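Local coordinates for protein telomerase reverse transcriptase (Candida tropicalis MYA-3404, PDB 6ZD1) that probably extends chromosome ends as the catalytic subunit of telomerase, copying a template within its RNA partner into telomeric DNA repeats, at residues Glu614-Ile619 with Thr675-Thr680; Leu622-Ile627 with Lys683-Met688. All coordinates share one frame; numbering follows the deposited sequence.

Contact 1. Residues Glu614-Ile619 with Thr675-Thr680; sequences ENVDAI and TCIKIT
Val616 and Ile677 meet on the buried side of two neighbouring helices, each presenting its CG1 atom, and the 4.1 Å between Val616 CG1 and Ile677 CG1 is their nearest approach. Val616 points from its helix toward the other segment, with CG1 swung anti to the backbone N (chi1 172°). The two aliphatic chains pass at a slant, and other side chains close around them: Tyr593 and Leu602 pack against Val616, Ile653 against Ile677, and Thr656 touches both. Helices 582-596 and 642-664 and a loop residue, Leu602, all contribute side chains here, although the pair itself shares modest area.

The pattern is a worked example of an all-helical bundle, consistent with the C-terminal thumb of telomerase, which follows the reverse transcriptase palm and fingers. Helices 609-637 and 670-684 run in broadly the same direction; in these short segments their axes come within 10.2 Å and are inclined by 33°.

On the more open side, where Asp617 and Thr680 are both partly exposed, the contact turns polar. Asp617 leaves its backbone obliquely, yet its carboxylate extends over to Thr680, so that Asp617 OD1 stands 2.9 Å from Thr680 OG1. The same hydroxyl reaches back along its own helix, with Thr680 OG1 also 2.9 Å from Cys676 O, the carbonyl one turn earlier. These two short approaches compete, because the single hydroxyl proton can serve only one of the two oxygens at a time. Thr680 brings OG1 to this place by setting it beside its own backbone N (chi1 -59°), leaving methyl CG2 to lie 4.0 Å from Asp617 OD1. The strongest partner of the carboxylate is Arg613, one turn earlier on the helix of Asp617, whose NE forms a salt bridge with OD2; this would probably stabilise the negative charge beside the threonine.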
loop_
_atom_site.group_PDB
_atom_site.type_symbol
_atom_site.label_atom_id
_atom_site.label_comp_id
_atom_site.label_asym_id
_atom_site.label_seq_id
_atom_site.Cartn_x
_atom_site.Cartn_y
_atom_site.Cartn_z
ATOM N N GLU A 614 3.567 5.669 10.256
ATOM C CA GLU A 614 4.936 5.268 10.570
ATOM C C GLU A 614 5.654 4.699 9.351
ATOM O O GLU A 614 6.874 4.859 9.220
ATOM C CB GLU A 614 4.938 4.262 11.723
ATOM C CG GLU A 614 4.594 4.893 13.072
ATOM C CD GLU A 614 4.439 3.871 14.180
ATOM O OE1 GLU A 614 4.864 2.708 13.990
ATOM O OE2 GLU A 614 3.885 4.229 15.243
ATOM N N ASN A 615 4.923 4.055 8.440
ATOM C CA ASN A 615 5.549 3.567 7.213
ATOM C C ASN A 615 5.986 4.726 6.332
ATOM O O ASN A 615 7.098 4.726 5.791
ATOM C CB ASN A 615 4.587 2.653 6.461
ATOM C CG ASN A 615 4.315 1.372 7.207
ATOM O OD1 ASN A 615 5.238 0.714 7.694
ATOM N ND2 ASN A 615 3.043 1.017 7.323
ATOM N N VAL A 616 5.108 5.713 6.157
ATOM C CA VAL A 616 5.499 6.934 5.466
ATOM C C VAL A 616 6.677 7.586 6.178
ATOM O O VAL A 616 7.649 8.010 5.541
ATOM C CB VAL A 616 4.289 7.879 5.358
ATOM C CG1 VAL A 616 4.711 9.234 4.823
ATOM C CG2 VAL A 616 3.221 7.248 4.469
ATOM N N ASP A 617 6.638 7.622 7.515
ATOM C CA ASP A 617 7.750 8.192 8.271
ATOM C C ASP A 617 9.030 7.395 8.053
ATOM O O ASP A 617 10.120 7.972 7.955
ATOM C CB ASP A 617 7.401 8.250 9.759
ATOM C CG ASP A 617 6.281 9.230 10.063
ATOM O OD1 ASP A 617 5.827 9.931 9.129
ATOM O OD2 ASP A 617 5.855 9.300 11.237
ATOM N N ALA A 618 8.917 6.069 7.956
ATOM C CA ALA A 618 10.105 5.245 7.756
ATOM C C ALA A 618 10.742 5.510 6.396
ATOM O O ALA A 618 11.970 5.626 6.295
ATOM C CB ALA A 618 9.751 3.766 7.903
ATOM N N ILE A 619 9.928 5.618 5.340
ATOM C CA ILE A 619 10.482 5.957 4.030
ATOM C C ILE A 619 11.068 7.361 4.052
ATOM O O ILE A 619 12.142 7.609 3.491
ATOM C CB ILE A 619 9.424 5.821 2.921
ATOM C CG1 ILE A 619 8.715 4.475 3.011
ATOM C CG2 ILE A 619 10.087 5.943 1.562
ATOM C CD1 ILE A 619 9.627 3.309 2.772
ATOM N N THR A 675 -0.219 16.378 8.177
ATOM C CA THR A 675 0.420 17.033 9.312
ATOM C C THR A 675 1.480 16.147 9.956
ATOM O O THR A 675 2.479 16.664 10.467
ATOM C CB THR A 675 -0.627 17.467 10.340
ATOM O OG1 THR A 675 -1.336 16.326 10.829
ATOM C CG2 THR A 675 -1.613 18.435 9.703
ATOM N N CYS A 676 1.303 14.822 9.924
ATOM C CA CYS A 676 2.391 13.944 10.347
ATOM C C CYS A 676 3.592 14.065 9.419
ATOM O O CYS A 676 4.740 13.971 9.873
ATOM C CB CYS A 676 1.915 12.492 10.410
ATOM S SG CYS A 676 0.861 12.105 11.822
ATOM N N ILE A 677 3.350 14.301 8.126
ATOM C CA ILE A 677 4.450 14.507 7.190
ATOM C C ILE A 677 5.201 15.788 7.527
ATOM O O ILE A 677 6.437 15.816 7.532
ATOM C CB ILE A 677 3.922 14.535 5.746
ATOM C CG1 ILE A 677 3.480 13.144 5.300
ATOM C CG2 ILE A 677 4.975 15.081 4.800
ATOM C CD1 ILE A 677 2.789 13.155 3.953
ATOM N N LYS A 678 4.469 16.865 7.828
ATOM C CA LYS A 678 5.121 18.117 8.198
ATOM C C LYS A 678 5.998 17.931 9.427
ATOM O O LYS A 678 7.148 18.384 9.459
ATOM C CB LYS A 678 4.075 19.202 8.455
ATOM C CG LYS A 678 3.217 19.543 7.251
ATOM C CD LYS A 678 2.178 20.584 7.625
ATOM C CE LYS A 678 1.316 20.962 6.438
ATOM N NZ LYS A 678 0.327 22.006 6.833
ATOM N N ILE A 679 5.478 17.242 10.444
ATOM C CA ILE A 679 6.251 17.034 11.664
ATOM C C ILE A 679 7.478 16.177 11.381
ATOM O O ILE A 679 8.586 16.484 11.841
ATOM C CB ILE A 679 5.359 16.411 12.750
ATOM C CG1 ILE A 679 4.204 17.363 13.074
ATOM C CG2 ILE A 679 6.176 16.089 13.993
ATOM C CD1 ILE A 679 3.204 16.808 14.056
ATOM N N THR A 680 7.308 15.103 10.605
ATOM C CA THR A 680 8.444 14.247 10.270
ATOM C C THR A 680 9.491 15.002 9.457
ATOM O O THR A 680 10.696 14.864 9.699
ATOM C CB THR A 680 7.965 13.009 9.516
ATOM O OG1 THR A 680 7.036 12.289 10.334
ATOM C CG2 THR A 680 9.138 12.107 9.186
#

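Contact 2. Residues Leu622-Ile627 with Lys683-Met688; sequences LTFEAI and KSLAFM
Leu685, whose methyl CD2 meets the ring of Phe624 obliquely, accepts through its backbone O a hydrogen bond of 2.9 Å from Met688 N, which closes a type I beta turn. The turn carries Leu685 and Phe687; the partly exposed Phe687 is directed toward the helix of Phe624 and Ile627, while Leu685 gets there through the end of its chain. Ser684, just before the turn, bonds its hydroxyl OG to the carbonyl O of Thr680 one turn back, and it is Ser684 CB that meets the partner, 3.7 Å from Phe624 CB.

The Phe624 ring is thus approached obliquely twice, by Ser684 CB near its root and by Leu685 CD2 farther out, the latter 3.8 Å from Phe624 CD1. Phe645 and Leu649 of helix 642-664 also touch Phe624, and Phe645 reaches Ile627 and Leu685 as well, making one aromatic-aliphatic core. Here the helical bundle, consistent with the telomerase thumb, passes from helix-on-helix packing to a helix lined by the loop that leads from helix 670-684 to helix 692-699. Leu685 reaches that next helix too, through Ile695.

One turn along from Phe624, Ile627 sends its CG2 branch to the rim of the second aromatic ring, Ile627 CG2 standing 3.9 Å from Phe687 CZ, near the ring plane. The two side chains cross at about a right angle. Phe687 holds its CG between its backbone N and carbonyl carbon (chi1 75°), and this setting brings the ring edge to the carbonyl O of Ser684, which lies in the ring plane, 3.3 Å from Phe687 CE1.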
loop_
_atom_site.group_PDB
_atom_site.type_symbol
_atom_site.label_atom_id
_atom_site.label_comp_id
_atom_site.label_asym_id
_atom_site.label_seq_id
_atom_site.Cartn_x
_atom_site.Cartn_y
_atom_site.Cartn_z
ATOM N N LEU A 622 14.568 7.522 5.888
ATOM C CA LEU A 622 15.641 7.010 5.044
ATOM C C LEU A 622 15.981 7.989 3.930
ATOM O O LEU A 622 17.156 8.179 3.595
ATOM C CB LEU A 622 15.250 5.659 4.455
ATOM C CG LEU A 622 15.246 4.527 5.471
ATOM C CD1 LEU A 622 14.823 3.239 4.799
ATOM C CD2 LEU A 622 16.625 4.392 6.096
ATOM N N THR A 623 14.967 8.646 3.364
ATOM C CA THR A 623 15.227 9.601 2.296
ATOM C C THR A 623 16.011 10.797 2.816
ATOM O O THR A 623 16.995 11.216 2.194
ATOM C CB THR A 623 13.912 10.047 1.660
ATOM O OG1 THR A 623 13.177 8.897 1.220
ATOM C CG2 THR A 623 14.183 10.949 0.461
ATOM N N PHE A 624 15.619 11.339 3.972
ATOM C CA PHE A 624 16.327 12.495 4.507
ATOM C C PHE A 624 17.673 12.121 5.106
ATOM O O PHE A 624 18.594 12.949 5.109
ATOM C CB PHE A 624 15.462 13.211 5.539
ATOM C CG PHE A 624 14.315 13.951 4.933
ATOM C CD1 PHE A 624 14.503 15.205 4.382
ATOM C CD2 PHE A 624 13.054 13.387 4.889
ATOM C CE1 PHE A 624 13.450 15.888 3.810
ATOM C CE2 PHE A 624 11.997 14.065 4.319
ATOM C CZ PHE A 624 12.193 15.316 3.778
ATOM N N GLU A 625 17.821 10.885 5.592
ATOM C CA GLU A 625 19.138 10.439 6.033
ATOM C C GLU A 625 20.140 10.476 4.889
ATOM O O GLU A 625 21.325 10.748 5.109
ATOM C CB GLU A 625 19.053 9.029 6.624
ATOM C CG GLU A 625 18.562 8.974 8.068
ATOM C CD GLU A 625 18.095 7.584 8.479
ATOM O OE1 GLU A 625 18.541 6.591 7.862
ATOM O OE2 GLU A 625 17.272 7.489 9.415
ATOM N N ALA A 626 19.682 10.241 3.656
ATOM C CA ALA A 626 20.585 10.360 2.517
ATOM C C ALA A 626 20.986 11.812 2.292
ATOM O O ALA A 626 22.147 12.100 1.985
ATOM C CB ALA A 626 19.931 9.781 1.264
ATOM N N ILE A 627 20.046 12.742 2.481
ATOM C CA ILE A 627 20.355 14.161 2.313
ATOM C C ILE A 627 21.369 14.605 3.360
ATOM O O ILE A 627 22.359 15.279 3.049
ATOM C CB ILE A 627 19.068 15.003 2.382
ATOM C CG1 ILE A 627 18.141 14.674 1.214
ATOM C CG2 ILE A 627 19.395 16.486 2.394
ATOM C CD1 ILE A 627 16.785 15.346 1.314
ATOM N N LYS A 683 11.344 17.410 11.819
ATOM C CA LYS A 683 12.310 16.705 12.655
ATOM C C LYS A 683 13.509 16.243 11.836
ATOM O O LYS A 683 14.663 16.450 12.233
ATOM C CB LYS A 683 11.626 15.520 13.341
ATOM C CG LYS A 683 12.340 14.991 14.576
ATOM C CD LYS A 683 13.279 13.845 14.233
ATOM C CE LYS A 683 13.989 13.331 15.476
ATOM N NZ LYS A 683 14.762 14.415 16.156
ATOM N N SER A 684 13.255 15.659 10.662
ATOM C CA SER A 684 14.319 15.128 9.816
ATOM C C SER A 684 15.233 16.213 9.263
ATOM O O SER A 684 16.300 15.890 8.726
ATOM C CB SER A 684 13.718 14.332 8.651
ATOM O OG SER A 684 12.986 13.208 9.111
ATOM N N LEU A 685 14.831 17.480 9.335
ATOM C CA LEU A 685 15.666 18.578 8.873
ATOM C C LEU A 685 16.327 19.333 10.020
ATOM O O LEU A 685 16.812 20.450 9.816
ATOM C CB LEU A 685 14.851 19.539 8.011
ATOM C CG LEU A 685 14.363 18.979 6.678
ATOM C CD1 LEU A 685 13.521 20.017 5.961
ATOM C CD2 LEU A 685 15.533 18.534 5.804
ATOM N N ALA A 686 16.363 18.745 11.219
ATOM C CA ALA A 686 17.013 19.409 12.345
ATOM C C ALA A 686 18.482 19.696 12.058
ATOM O O ALA A 686 19.018 20.704 12.532
ATOM C CB ALA A 686 16.875 18.561 13.612
ATOM N N PHE A 687 19.147 18.831 11.286
ATOM C CA PHE A 687 20.549 19.051 10.944
ATOM C C PHE A 687 20.755 20.288 10.082
ATOM O O PHE A 687 21.883 20.780 9.985
ATOM C CB PHE A 687 21.115 17.835 10.207
ATOM C CG PHE A 687 20.656 17.724 8.779
ATOM C CD1 PHE A 687 19.422 17.171 8.477
ATOM C CD2 PHE A 687 21.459 18.170 7.740
ATOM C CE1 PHE A 687 18.994 17.064 7.164
ATOM C CE2 PHE A 687 21.035 18.070 6.424
ATOM C CZ PHE A 687 19.803 17.516 6.137
HETATM N N MSE A 688 19.704 20.795 9.452
HETATM C CA MSE A 688 19.821 21.938 8.558
HETATM C C MSE A 688 19.649 23.234 9.334
HETATM O O MSE A 688 18.583 23.495 9.885
HETATM C CB MSE A 688 18.786 21.838 7.442
HETATM C CG MSE A 688 19.012 22.784 6.287
HETATM SE SE MSE A 688 17.789 22.379 4.830
HETATM C CE MSE A 688 18.437 20.596 4.405
#

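Followed from the N terminus, the chain first passes through helix 609-637, which supplies Glu614-Ile619 to contact 1 and then Leu622-Ile627 to contact 2. It next runs through helix 642-664 before reaching helix 670-684, which runs broadly alongside the first in the same sense; there Thr675-Thr680 closes the loop of contact 1 and Lys683-Met688 that of contact 2. Since the segments come in the same order both times, the loops cross and do not nest. The contact centres are 12 Å apart, and the segments follow one another along the chain, with no other touch between the contacts. Together they tie helix 609-637 to helix 670-684 and its following turn, with helix 642-664 bordering both contacts.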